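Serine acetyltransferase 1, putative (Entamoeba histolytica, PDB 7BW9) probably catalyses O-acetylation of L-serine in the cysteine biosynthesis pathway, and is captured here with cysteine bound. Local coordinates at residues Q6-L11 against S94-I99; L11-Y16 against N59-R64; V69-N74 against I148-E153; N74-E77 against Q83-E86; I89-S94 against A139-M144. All blocks are in the same frame, centred on the assembly; numbering follows the deposited sequence.

How the contacts relate
The five contacts build the all-helical N-terminal part that precedes the left-handed beta-helix. Contacts 1 and 2 both use helix 2-17, share Leu11 and touch, their centres about 8 Å apart. Helix 58-79 runs on from contact 2 to contacts 3 and 4, which share Asn74 and lie about 7 Å apart between centres. Contact 5 is central: its centre is about 12 Å from that of contact 1, which it touches, and about 10 Å from that of contact 3, where Ile72 packs on Ile89 and Leu92. Contact 4 joins helices consecutive in the chain, whereas contacts 1 and 3 bring together distant ones and interleave along it, tying the bundle into one unit.

Contact 1 of 5, residues Q6-L11 against S94-I99; sequences QQTSQL and SQFVTI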
# COMPACT_ATOMS: atom_id res chain seq x y z
N GLN A 6 18.93 6.11 30.61
CA GLN A 6 20.06 7.04 30.53
C GLN A 6 21.27 6.39 29.89
O GLN A 6 21.97 7.03 29.10
CB GLN A 6 20.41 7.56 31.92
CG GLN A 6 19.70 8.86 32.28
CD GLN A 6 19.55 9.03 33.78
OE1 GLN A 6 20.48 8.77 34.54
NE2 GLN A 6 18.36 9.43 34.21
N GLN A 7 21.55 5.13 30.22
CA GLN A 7 22.69 4.48 29.60
C GLN A 7 22.47 4.32 28.10
O GLN A 7 23.36 4.62 27.29
CB GLN A 7 22.96 3.12 30.23
CG GLN A 7 23.90 2.29 29.37
CD GLN A 7 24.25 0.95 29.95
OE1 GLN A 7 23.78 -0.09 29.46
NE2 GLN A 7 25.04 0.96 31.02
N THR A 8 21.29 3.84 27.72
CA THR A 8 21.00 3.67 26.30
C THR A 8 21.10 5.01 25.58
O THR A 8 21.73 5.11 24.52
CB THR A 8 19.62 3.04 26.12
OG1 THR A 8 19.56 1.81 26.86
CG2 THR A 8 19.34 2.74 24.66
N SER A 9 20.56 6.08 26.18
CA SER A 9 20.70 7.41 25.60
C SER A 9 22.18 7.76 25.40
O SER A 9 22.58 8.20 24.31
CB SER A 9 20.02 8.44 26.51
OG SER A 9 18.62 8.29 26.51
N GLN A 10 23.00 7.53 26.43
CA GLN A 10 24.43 7.83 26.32
C GLN A 10 25.14 6.92 25.32
O GLN A 10 26.03 7.36 24.59
CB GLN A 10 25.09 7.74 27.70
CG GLN A 10 26.56 8.16 27.73
CD GLN A 10 26.84 9.48 27.00
OE1 GLN A 10 27.78 9.57 26.20
NE2 GLN A 10 26.03 10.51 27.28
N LEU A 11 24.76 5.64 25.28
CA LEU A 11 25.34 4.75 24.27
C LEU A 11 24.96 5.18 22.86
O LEU A 11 25.77 5.12 21.93
CB LEU A 11 24.92 3.30 24.54
CG LEU A 11 25.69 2.70 25.71
CD1 LEU A 11 25.21 1.30 26.04
CD2 LEU A 11 27.20 2.71 25.42
N SER A 94 18.33 -2.51 25.90
CA SER A 94 19.66 -3.11 25.90
C SER A 94 20.13 -3.49 24.50
O SER A 94 21.35 -3.58 24.28
CB SER A 94 19.67 -4.34 26.81
OG SER A 94 19.20 -5.47 26.09
N GLN A 95 19.22 -3.72 23.56
CA GLN A 95 19.61 -4.04 22.19
C GLN A 95 19.61 -2.84 21.26
O GLN A 95 19.86 -3.00 20.06
CB GLN A 95 18.68 -5.10 21.63
CG GLN A 95 18.58 -6.33 22.49
CD GLN A 95 19.11 -7.54 21.82
OE1 GLN A 95 18.41 -8.19 21.06
NE2 GLN A 95 20.38 -7.85 22.08
N PHE A 96 19.36 -1.63 21.78
CA PHE A 96 19.02 -0.53 20.88
C PHE A 96 20.20 -0.12 20.00
O PHE A 96 20.00 0.19 18.82
CB PHE A 96 18.50 0.67 21.67
CG PHE A 96 17.33 1.32 21.01
CD1 PHE A 96 17.52 2.20 19.96
CD2 PHE A 96 16.03 0.99 21.39
CE1 PHE A 96 16.43 2.78 19.32
CE2 PHE A 96 14.95 1.57 20.76
CZ PHE A 96 15.14 2.46 19.72
N VAL A 97 21.41 -0.10 20.53
CA VAL A 97 22.55 0.25 19.69
C VAL A 97 22.84 -0.88 18.70
O VAL A 97 23.18 -0.63 17.53
CB VAL A 97 23.76 0.61 20.57
CG1 VAL A 97 25.04 0.74 19.74
CG2 VAL A 97 23.48 1.93 21.32
N THR A 98 22.66 -2.13 19.11
CA THR A 98 22.77 -3.24 18.17
C THR A 98 21.83 -3.07 16.98
O THR A 98 22.22 -3.23 15.82
CB THR A 98 22.49 -4.56 18.89
OG1 THR A 98 23.35 -4.66 20.03
CG2 THR A 98 22.69 -5.76 17.96
N ILE A 99 20.57 -2.69 17.27
CA ILE A 99 19.60 -2.44 16.21
C ILE A 99 20.09 -1.34 15.29
O ILE A 99 20.00 -1.45 14.06
CB ILE A 99 18.22 -2.09 16.82
CG1 ILE A 99 17.64 -3.27 17.58
CG2 ILE A 99 17.25 -1.64 15.74
CD1 ILE A 99 16.36 -2.90 18.29
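The hydroxyl OG1 of Thr8 reaches two backbone carbonyls, making a hydrogen bond with Leu4 O one turn earlier in its own helix and a weak one with Leu93 O, just ahead of Ser94. A chi1 of -55° keeps OG1 beside the backbone N while the methyl CG2 is swung to the far side from that nitrogen, so the two branches divide the work: oxygen to the carbonyls, methyl to Phe96. Thr8 CG2 lies 3.7 Å from Phe96 CB, and the two side chains cross at about a right angle. It is thus the root of the phenylalanine that is touched most closely; the ring itself leads away from helix 2-17 and packs on Ile44 and Leu45 of helix 36-45.

One turn further on, a purely aliphatic pair takes over. Val97 presents CG2, the branch beside its backbone N, to Leu11, meeting Leu11 CB at 3.8 Å. The same methyl lies 3.9 Å from Leu11 C, and therefore rests against the backbone of helix 2-17 as well as the base of a side chain. Thr8 is buried and Leu11 exposed, so the contact runs from the interior out to the surface. Here the first helix packs against the junction of helices 82-94 and 96-113, an element of the helical N-terminal domain of serine acetyltransferases.

Contact 2 of 5, residues L11-Y16 against N59-R64; sequences LLVQSY and NNVLER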
# COMPACT_ATOMS: atom_id res chain seq x y z
N LEU A 11 24.76 5.64 25.28
CA LEU A 11 25.34 4.75 24.27
C LEU A 11 24.96 5.18 22.86
O LEU A 11 25.77 5.12 21.93
CB LEU A 11 24.92 3.30 24.54
CG LEU A 11 25.69 2.70 25.71
CD1 LEU A 11 25.21 1.30 26.04
CD2 LEU A 11 27.20 2.71 25.42
N LEU A 12 23.72 5.66 22.68
CA LEU A 12 23.31 6.15 21.37
C LEU A 12 24.12 7.37 20.98
O LEU A 12 24.60 7.47 19.84
CB LEU A 12 21.83 6.47 21.36
CG LEU A 12 20.88 5.28 21.27
CD1 LEU A 12 19.48 5.73 21.66
CD2 LEU A 12 20.90 4.76 19.85
N VAL A 13 24.31 8.31 21.91
CA VAL A 13 25.17 9.47 21.64
C VAL A 13 26.56 9.00 21.20
O VAL A 13 27.13 9.53 20.23
CB VAL A 13 25.26 10.39 22.88
CG1 VAL A 13 26.38 11.41 22.69
CG2 VAL A 13 23.93 11.10 23.11
N GLN A 14 27.12 8.02 21.89
CA GLN A 14 28.44 7.51 21.50
C GLN A 14 28.37 6.88 20.13
O GLN A 14 29.29 7.04 19.32
CB GLN A 14 28.96 6.51 22.53
CG GLN A 14 29.29 7.11 23.87
CD GLN A 14 29.56 6.04 24.91
OE1 GLN A 14 29.89 4.90 24.56
NE2 GLN A 14 29.40 6.39 26.18
N SER A 15 27.28 6.16 19.85
CA SER A 15 27.11 5.56 18.53
C SER A 15 27.06 6.62 17.44
O SER A 15 27.69 6.46 16.39
CB SER A 15 25.84 4.71 18.50
OG SER A 15 25.57 4.22 17.20
N TYR A 16 26.33 7.72 17.67
CA TYR A 16 26.28 8.77 16.65
C TYR A 16 27.68 9.24 16.30
O TYR A 16 28.01 9.43 15.12
CB TYR A 16 25.45 9.97 17.12
CG TYR A 16 24.02 9.71 17.53
CD1 TYR A 16 23.30 8.60 17.06
CD2 TYR A 16 23.38 10.58 18.38
CE1 TYR A 16 21.98 8.38 17.47
CE2 TYR A 16 22.10 10.38 18.79
CZ TYR A 16 21.39 9.30 18.34
OH TYR A 16 20.09 9.18 18.80
N ASN A 59 19.76 15.19 26.12
CA ASN A 59 18.45 15.22 26.73
C ASN A 59 17.35 15.05 25.70
O ASN A 59 16.31 14.43 25.98
CB ASN A 59 18.26 16.52 27.50
CG ASN A 59 17.66 16.29 28.85
OD1 ASN A 59 16.48 15.94 28.96
ND2 ASN A 59 18.47 16.45 29.89
N ASN A 60 17.54 15.60 24.50
CA ASN A 60 16.57 15.37 23.44
C ASN A 60 16.52 13.90 23.07
O ASN A 60 15.44 13.34 22.86
CB ASN A 60 16.91 16.24 22.22
CG ASN A 60 16.74 17.73 22.49
OD1 ASN A 60 17.68 18.51 22.36
ND2 ASN A 60 15.53 18.12 22.88
N VAL A 61 17.68 13.24 23.01
CA VAL A 61 17.72 11.80 22.77
C VAL A 61 16.97 11.06 23.87
O VAL A 61 16.18 10.13 23.61
CB VAL A 61 19.19 11.32 22.66
CG1 VAL A 61 19.28 9.78 22.58
CG2 VAL A 61 19.89 12.01 21.49
N LEU A 62 17.20 11.46 25.12
CA LEU A 62 16.55 10.80 26.25
C LEU A 62 15.05 11.03 26.23
O LEU A 62 14.27 10.12 26.56
CB LEU A 62 17.15 11.29 27.56
CG LEU A 62 16.53 10.76 28.85
CD1 LEU A 62 16.76 9.26 29.01
CD2 LEU A 62 17.06 11.54 30.07
N GLU A 63 14.61 12.23 25.85
CA GLU A 63 13.18 12.49 25.73
C GLU A 63 12.55 11.58 24.68
O GLU A 63 11.51 10.96 24.91
CB GLU A 63 12.92 13.95 25.35
CG GLU A 63 13.04 14.95 26.49
CD GLU A 63 13.13 16.39 25.99
OE1 GLU A 63 12.73 16.63 24.83
OE2 GLU A 63 13.58 17.28 26.76
N ARG A 64 13.17 11.51 23.50
CA ARG A 64 12.59 10.71 22.42
C ARG A 64 12.59 9.24 22.79
O ARG A 64 11.60 8.53 22.56
CB ARG A 64 13.34 10.97 21.13
CG ARG A 64 13.25 12.43 20.73
CD ARG A 64 13.73 12.69 19.34
NE ARG A 64 15.18 12.75 19.28
CZ ARG A 64 15.87 13.88 19.24
NH1 ARG A 64 15.24 15.04 19.25
NH2 ARG A 64 17.19 13.84 19.19
O HOH W 1 17.85 11.06 18.56
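Tyr16 and Val61 approach from opposite directions across the interface of helices 2-17 and 58-79, and the tyrosine can be traced outward through its surroundings. Its CB points toward the other helix, and chi1 of -57° sets CG opposite the carbonyl carbon. The ring then lies back over its own helix, one face covering Leu12 O, which stands 3.2 Å from the ring plane and toward the rim. Further out, CE2 meets Val61 CG2 at 3.9 Å, the methyl sitting at the ring edge and in plane with it. At the tip, OH has both valine methyls at similar range, with Val61 CG1 also 3.9 Å away.

The oxygen is at the same time held by polar partners. It hydrogen-bonds to Ile44 O of helix 36-45 and receives a bond from a water, 2.9 Å from Tyr16 OH. That water accepts in turn from Arg64 NH2, again over 2.9 Å, lying at the edge of the guanidinium in its plane. One guanidinium face is backed by Asn60 O, 3.6 Å above its centre, and NH1 is bonded to Lys55 O.

Val61 is also touched by Leu12, whose CD1 lies 4.2 Å from Val61 CG1, and by a longer approach of Val13. The axes of segments 11-16 and 59-64 approach to 10.5 Å, with 121° between their directions, and the direct contacts are apolar. Between the two segments the polar link is the water, which the arginine charge would probably polarise, making it a better donor to the phenol.

Contact 3 of 5, residues V69-N74 against I148-E153; sequences VYHIQN and IEYSRE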
# COMPACT_ATOMS: atom_id res chain seq x y z
N VAL A 69 9.62 4.22 24.35
CA VAL A 69 9.48 2.99 25.13
C VAL A 69 8.22 3.05 25.96
O VAL A 69 7.52 2.04 26.13
CB VAL A 69 10.72 2.70 26.01
CG1 VAL A 69 11.98 2.76 25.17
CG2 VAL A 69 10.80 3.65 27.21
N TYR A 70 7.85 4.24 26.44
CA TYR A 70 6.68 4.31 27.28
C TYR A 70 5.39 4.19 26.48
O TYR A 70 4.40 3.66 26.98
CB TYR A 70 6.76 5.58 28.13
CG TYR A 70 7.74 5.41 29.30
CD1 TYR A 70 7.74 4.25 30.08
CD2 TYR A 70 8.66 6.40 29.62
CE1 TYR A 70 8.62 4.08 31.15
CE2 TYR A 70 9.55 6.25 30.70
CZ TYR A 70 9.53 5.08 31.46
OH TYR A 70 10.41 4.93 32.52
N HIS A 71 5.39 4.61 25.21
CA HIS A 71 4.25 4.24 24.37
C HIS A 71 4.23 2.74 24.12
O HIS A 71 3.16 2.12 24.11
CB HIS A 71 4.28 5.02 23.06
CG HIS A 71 3.25 4.54 22.07
ND1 HIS A 71 2.01 5.12 21.94
CD2 HIS A 71 3.29 3.53 21.17
CE1 HIS A 71 1.32 4.49 21.01
NE2 HIS A 71 2.07 3.52 20.52
N ILE A 72 5.40 2.13 23.92
CA ILE A 72 5.43 0.68 23.71
C ILE A 72 4.97 -0.03 24.98
O ILE A 72 4.16 -0.97 24.92
CB ILE A 72 6.84 0.21 23.28
CG1 ILE A 72 7.18 0.74 21.89
CG2 ILE A 72 6.94 -1.33 23.30
CD1 ILE A 72 8.63 0.57 21.51
N GLN A 73 5.47 0.42 26.14
CA GLN A 73 5.08 -0.21 27.39
C GLN A 73 3.57 -0.12 27.60
O GLN A 73 2.93 -1.11 27.98
CB GLN A 73 5.84 0.43 28.56
CG GLN A 73 5.33 -0.03 29.93
CD GLN A 73 6.39 0.02 31.02
OE1 GLN A 73 7.55 0.40 30.79
NE2 GLN A 73 6.00 -0.37 32.23
N ASN A 74 2.97 1.03 27.29
CA ASN A 74 1.53 1.17 27.48
C ASN A 74 0.73 0.27 26.55
O ASN A 74 -0.33 -0.23 26.93
CB ASN A 74 1.10 2.63 27.31
CG ASN A 74 1.64 3.52 28.40
OD1 ASN A 74 2.10 3.04 29.44
ND2 ASN A 74 1.59 4.84 28.17
N ILE A 148 3.40 -11.08 21.62
CA ILE A 148 3.07 -11.38 20.24
C ILE A 148 1.99 -10.45 19.69
O ILE A 148 1.91 -10.27 18.47
CB ILE A 148 2.67 -12.86 20.06
CG1 ILE A 148 1.34 -13.15 20.77
CG2 ILE A 148 3.78 -13.77 20.56
CD1 ILE A 148 0.90 -14.58 20.65
N GLU A 149 1.21 -9.82 20.56
CA GLU A 149 0.09 -9.01 20.10
C GLU A 149 0.54 -7.62 19.66
O GLU A 149 0.23 -7.18 18.54
CB GLU A 149 -0.97 -8.89 21.19
CG GLU A 149 -1.45 -10.21 21.78
CD GLU A 149 -2.73 -10.74 21.15
OE1 GLU A 149 -3.50 -9.94 20.56
OE2 GLU A 149 -2.98 -11.96 21.25
N TYR A 150 1.26 -6.89 20.52
CA TYR A 150 1.61 -5.52 20.15
C TYR A 150 2.68 -5.50 19.06
O TYR A 150 2.64 -4.64 18.18
CB TYR A 150 2.07 -4.70 21.35
CG TYR A 150 2.72 -3.42 20.88
CD1 TYR A 150 1.97 -2.39 20.32
CD2 TYR A 150 4.10 -3.28 20.88
CE1 TYR A 150 2.57 -1.24 19.84
CE2 TYR A 150 4.71 -2.14 20.41
CZ TYR A 150 3.95 -1.13 19.89
OH TYR A 150 4.60 -0.01 19.43
N SER A 151 3.64 -6.43 19.09
CA SER A 151 4.63 -6.49 18.01
C SER A 151 3.96 -6.69 16.65
O SER A 151 4.47 -6.19 15.63
CB SER A 151 5.65 -7.58 18.30
OG SER A 151 5.06 -8.87 18.31
N ARG A 152 2.82 -7.39 16.61
CA ARG A 152 2.10 -7.59 15.35
C ARG A 152 1.38 -6.32 14.93
O ARG A 152 1.44 -5.91 13.77
CB ARG A 152 1.11 -8.74 15.48
CG ARG A 152 0.27 -8.98 14.22
CD ARG A 152 1.12 -9.55 13.08
NE ARG A 152 0.40 -9.60 11.80
CZ ARG A 152 -0.33 -10.64 11.39
NH1 ARG A 152 -0.47 -11.71 12.17
NH2 ARG A 152 -0.95 -10.60 10.22
N GLU A 153 0.67 -5.69 15.88
CA GLU A 153 0.06 -4.39 15.64
C GLU A 153 1.09 -3.40 15.11
O GLU A 153 0.85 -2.68 14.13
CB GLU A 153 -0.57 -3.87 16.94
CG GLU A 153 -1.44 -2.63 16.78
CD GLU A 153 -1.86 -2.04 18.13
OE1 GLU A 153 -2.88 -2.50 18.70
OE2 GLU A 153 -1.16 -1.14 18.64
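Ile72 and Tyr150 meet through two complementary first torsions: chi1 of -67° in Ile72 turns CG1 beside its amide nitrogen and CG2 away from it, and chi1 of 167° in Tyr150 extends the ring away from the nitrogen of its own residue, reaching out to helix 58-79. The side chains cross at about a right angle. Ile72 CG2 touches Tyr150 CE2 at 3.7 Å, approaching the ring obliquely, while CG1 lies 3.6 Å from Tyr150 OH, so that both branches of the isoleucine line the outer end of the tyrosine. His71 adds a looser flank, with its CD2 at 4.2 Å from the same OH, which sits at the imidazole edge near its plane.

This joins helix 148-162, the last helix before the left-handed beta-helix of hexapeptide repeats, to the long helix 58-79 of the N-terminal bundle. The phenolic oxygen, buried among these groups, is satisfied by a hydrogen bond to Glu37 OE2, an atom that also has a weak bond to His71 NE2. One turn beyond Tyr150, Glu153 OE1 is hydrogen-bonded to Tyr79 OH and forms a salt bridge with Arg125 of the second subunit.

Contact 4 of 5, residues N74-E77 against Q83-E86; sequences NSIE and QLAE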
# COMPACT_ATOMS: atom_id res chain seq x y z
N ASN A 74 2.97 1.03 27.29
CA ASN A 74 1.53 1.17 27.48
C ASN A 74 0.73 0.27 26.55
O ASN A 74 -0.33 -0.23 26.93
CB ASN A 74 1.10 2.63 27.31
CG ASN A 74 1.64 3.52 28.40
OD1 ASN A 74 2.10 3.04 29.44
ND2 ASN A 74 1.59 4.84 28.17
N SER A 75 1.21 0.06 25.32
CA SER A 75 0.47 -0.82 24.42
C SER A 75 0.59 -2.28 24.84
O SER A 75 -0.38 -3.04 24.74
CB SER A 75 0.95 -0.64 22.98
OG SER A 75 1.06 0.73 22.67
N ILE A 76 1.77 -2.70 25.30
CA ILE A 76 1.94 -4.10 25.69
C ILE A 76 1.12 -4.41 26.94
O ILE A 76 0.46 -5.45 27.01
CB ILE A 76 3.44 -4.44 25.88
CG1 ILE A 76 4.19 -4.31 24.55
CG2 ILE A 76 3.60 -5.85 26.42
CD1 ILE A 76 5.68 -4.43 24.68
N GLU A 77 1.11 -3.48 27.91
CA GLU A 77 0.26 -3.63 29.09
C GLU A 77 -1.19 -3.86 28.71
O GLU A 77 -1.86 -4.71 29.30
CB GLU A 77 0.34 -2.38 29.96
CG GLU A 77 1.60 -2.22 30.75
CD GLU A 77 1.47 -1.19 31.85
OE1 GLU A 77 0.33 -0.93 32.31
OE2 GLU A 77 2.51 -0.62 32.24
N GLN A 83 4.35 -6.47 33.93
CA GLN A 83 5.58 -7.25 34.06
C GLN A 83 6.15 -7.59 32.69
O GLN A 83 7.32 -7.32 32.41
CB GLN A 83 5.35 -8.52 34.89
CG GLN A 83 6.65 -9.32 35.08
CD GLN A 83 6.53 -10.53 36.01
OE1 GLN A 83 6.39 -11.66 35.56
NE2 GLN A 83 6.62 -10.28 37.32
N LEU A 84 5.32 -8.19 31.82
CA LEU A 84 5.78 -8.53 30.48
C LEU A 84 6.21 -7.28 29.71
O LEU A 84 7.22 -7.30 29.00
CB LEU A 84 4.67 -9.27 29.73
CG LEU A 84 5.03 -9.66 28.29
CD1 LEU A 84 6.11 -10.73 28.29
CD2 LEU A 84 3.83 -10.13 27.49
N ALA A 85 5.45 -6.19 29.84
CA ALA A 85 5.82 -4.95 29.18
C ALA A 85 7.22 -4.49 29.59
O ALA A 85 8.05 -4.17 28.73
CB ALA A 85 4.77 -3.88 29.48
N GLU A 86 7.50 -4.47 30.90
CA GLU A 86 8.83 -4.11 31.38
C GLU A 86 9.91 -5.04 30.82
O GLU A 86 10.99 -4.59 30.43
CB GLU A 86 8.87 -4.15 32.91
CG GLU A 86 8.34 -2.91 33.62
CD GLU A 86 9.09 -2.62 34.92
OE1 GLU A 86 9.57 -3.57 35.58
OE2 GLU A 86 9.21 -1.42 35.29
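Apolar packing makes up most of this contact, with Ile76 and Ala85 at its centre. Their CA atoms come within 5.3 Å, a separation allowed by the small alanine at the point where helices 58-79 and 82-94 converge. Ile76 is directed toward its partner and offers the branch CG2, the longer arm through CG1 being turned back beside the backbone N by a chi1 of -65°. This methyl lies 3.7 Å from Ala85 CA and 3.8 Å from Ala85 CB, straddling the stem of the alanine and not only its tip. The branching carbon follows closely, Ile76 CB being 3.9 Å from Ala85 CB. Leu84 takes a lesser part alongside, its CD2 at 4.4 Å from Ile76 CG2. Ile76 also packs on Tyr150 of helix 148-162, and Ala85 on Gln73.

A second kind of contact uses the hydrocarbon portion of a charged residue. Glu77 CG rests on Ala85 CB at 3.8 Å, and the chain extends beyond it, chi2 -165°, carrying the carboxylate on past the alanine. Ala85 CB is therefore touched by two successive residues of helix 58-79.

Hydrogen bonds do not join the two segments; Ser75 OG bonds to His71 O and Leu84 N to Asn81 OD1. The close approach of these consecutive helices therefore rests on van der Waals contact among small and branched aliphatic groups, with Glu77, partly exposed at the border, contributing its methylene CG and not its carboxylate to the contact with Ala85.

Contact 5 of 5, residues I89-S94 against A139-M144; sequences ITALLS and AHILYM
Ile141 points its CB toward helix 82-94 and pushes one branch, the methyl CG2, into the shallow angle between Ala91 and Leu92. This methyl is the branch trans to the amide nitrogen of Ile141, the other having a chi1 of -68°. It stands 3.8 Å from Ala91 CB and equally 3.8 Å from Leu92 N, so it presses on the helix backbone as much as on a side chain. The CA atoms of Leu92 and Ile141 are accordingly only 6.1 Å apart. Alongside, Leu92 and Leu142 both start out across the line joining the helices; the end of Leu142 bends toward helix 82-94, and its CD2 comes to 4.3 Å from Leu92 CD2.

The axes of segments 89-94 and 139-144 come within 8.9 Å, with 141° between their directions. Around the leucines the core is continued by Ile72 of helix 58-79 against Leu92 and by Tyr150 against Leu142. At the end of helix 82-94, Ser94 OG folds back to donate to Ala91 O over 3.1 Å, tilted out of the carbonyl plane.

Another flank of helix 128-144 faces the next part of the molecule: His140 ND1 bonds to Pro168 O and Tyr143 OH to Glu188 OE2. A roughly antiparallel, inclined helix pair packed by aliphatic side chains, with its second helix bordering the first coils of the left-handed beta-helix, is the arrangement of the serine acetyltransferase N-terminal domain.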
# COMPACT_ATOMS: atom_id res chain seq x y z
N ILE A 89 10.52 -4.14 27.18
CA ILE A 89 11.18 -2.84 27.09
C ILE A 89 12.65 -2.97 27.46
O ILE A 89 13.53 -2.35 26.83
CB ILE A 89 10.45 -1.85 28.01
CG1 ILE A 89 9.14 -1.42 27.36
CG2 ILE A 89 11.34 -0.68 28.43
CD1 ILE A 89 9.26 -1.28 25.89
N THR A 90 12.94 -3.73 28.51
CA THR A 90 14.32 -3.86 28.95
C THR A 90 15.17 -4.47 27.85
O THR A 90 16.25 -3.96 27.52
CB THR A 90 14.38 -4.69 30.24
OG1 THR A 90 13.67 -3.98 31.27
CG2 THR A 90 15.82 -4.94 30.69
N ALA A 91 14.67 -5.54 27.23
CA ALA A 91 15.40 -6.17 26.14
C ALA A 91 15.59 -5.21 24.98
O ALA A 91 16.68 -5.15 24.40
CB ALA A 91 14.68 -7.44 25.69
N LEU A 92 14.56 -4.41 24.66
CA LEU A 92 14.67 -3.46 23.56
C LEU A 92 15.73 -2.40 23.83
O LEU A 92 16.57 -2.10 22.97
CB LEU A 92 13.32 -2.79 23.31
CG LEU A 92 13.33 -1.65 22.28
CD1 LEU A 92 13.93 -2.09 20.93
CD2 LEU A 92 11.92 -1.12 22.06
N LEU A 93 15.71 -1.80 25.02
CA LEU A 93 16.70 -0.78 25.37
C LEU A 93 18.11 -1.34 25.30
O LEU A 93 19.01 -0.73 24.69
CB LEU A 93 16.41 -0.21 26.77
CG LEU A 93 15.21 0.74 26.74
CD1 LEU A 93 14.64 1.04 28.12
CD2 LEU A 93 15.58 2.03 26.02
N SER A 94 18.33 -2.51 25.90
CA SER A 94 19.66 -3.11 25.90
C SER A 94 20.13 -3.49 24.50
O SER A 94 21.35 -3.58 24.28
CB SER A 94 19.67 -4.34 26.81
OG SER A 94 19.20 -5.47 26.09
N ALA A 139 10.37 -4.58 16.55
CA ALA A 139 9.25 -5.47 16.85
C ALA A 139 9.73 -6.87 17.19
O ALA A 139 9.14 -7.55 18.03
CB ALA A 139 8.30 -5.54 15.65
N HIS A 140 10.78 -7.33 16.50
CA HIS A 140 11.24 -8.71 16.67
C HIS A 140 11.77 -8.96 18.08
O HIS A 140 11.60 -10.05 18.63
CB HIS A 140 12.30 -9.04 15.62
CG HIS A 140 12.82 -10.44 15.70
ND1 HIS A 140 12.03 -11.55 15.52
CD2 HIS A 140 14.08 -10.91 15.92
CE1 HIS A 140 12.77 -12.64 15.64
NE2 HIS A 140 14.01 -12.27 15.89
N ILE A 141 12.41 -7.96 18.68
CA ILE A 141 12.86 -8.11 20.06
C ILE A 141 11.66 -8.18 21.00
O ILE A 141 11.66 -8.95 21.96
CB ILE A 141 13.81 -6.97 20.44
CG1 ILE A 141 15.11 -7.13 19.65
CG2 ILE A 141 14.11 -6.99 21.96
CD1 ILE A 141 15.92 -5.95 19.64
N LEU A 142 10.62 -7.40 20.71
CA LEU A 142 9.42 -7.48 21.52
C LEU A 142 8.80 -8.87 21.42
O LEU A 142 8.48 -9.49 22.44
CB LEU A 142 8.43 -6.40 21.08
CG LEU A 142 9.01 -4.98 21.12
CD1 LEU A 142 8.01 -3.97 20.58
CD2 LEU A 142 9.43 -4.63 22.56
N TYR A 143 8.69 -9.38 20.19
CA TYR A 143 8.06 -10.68 19.97
C TYR A 143 8.84 -11.79 20.66
O TYR A 143 8.25 -12.65 21.32
CB TYR A 143 7.94 -10.93 18.46
CG TYR A 143 7.53 -12.33 18.05
CD1 TYR A 143 8.48 -13.35 17.98
CD2 TYR A 143 6.22 -12.61 17.67
CE1 TYR A 143 8.12 -14.64 17.59
CE2 TYR A 143 5.85 -13.90 17.26
CZ TYR A 143 6.81 -14.90 17.22
OH TYR A 143 6.48 -16.18 16.82
N MET A 144 10.18 -11.77 20.54
CA MET A 144 11.02 -12.81 21.13
C MET A 144 10.98 -12.81 22.66
O MET A 144 11.25 -13.84 23.27
CB MET A 144 12.47 -12.63 20.67
CG MET A 144 12.74 -13.00 19.21
SD MET A 144 12.20 -14.66 18.76
CE MET A 144 13.08 -15.62 20.00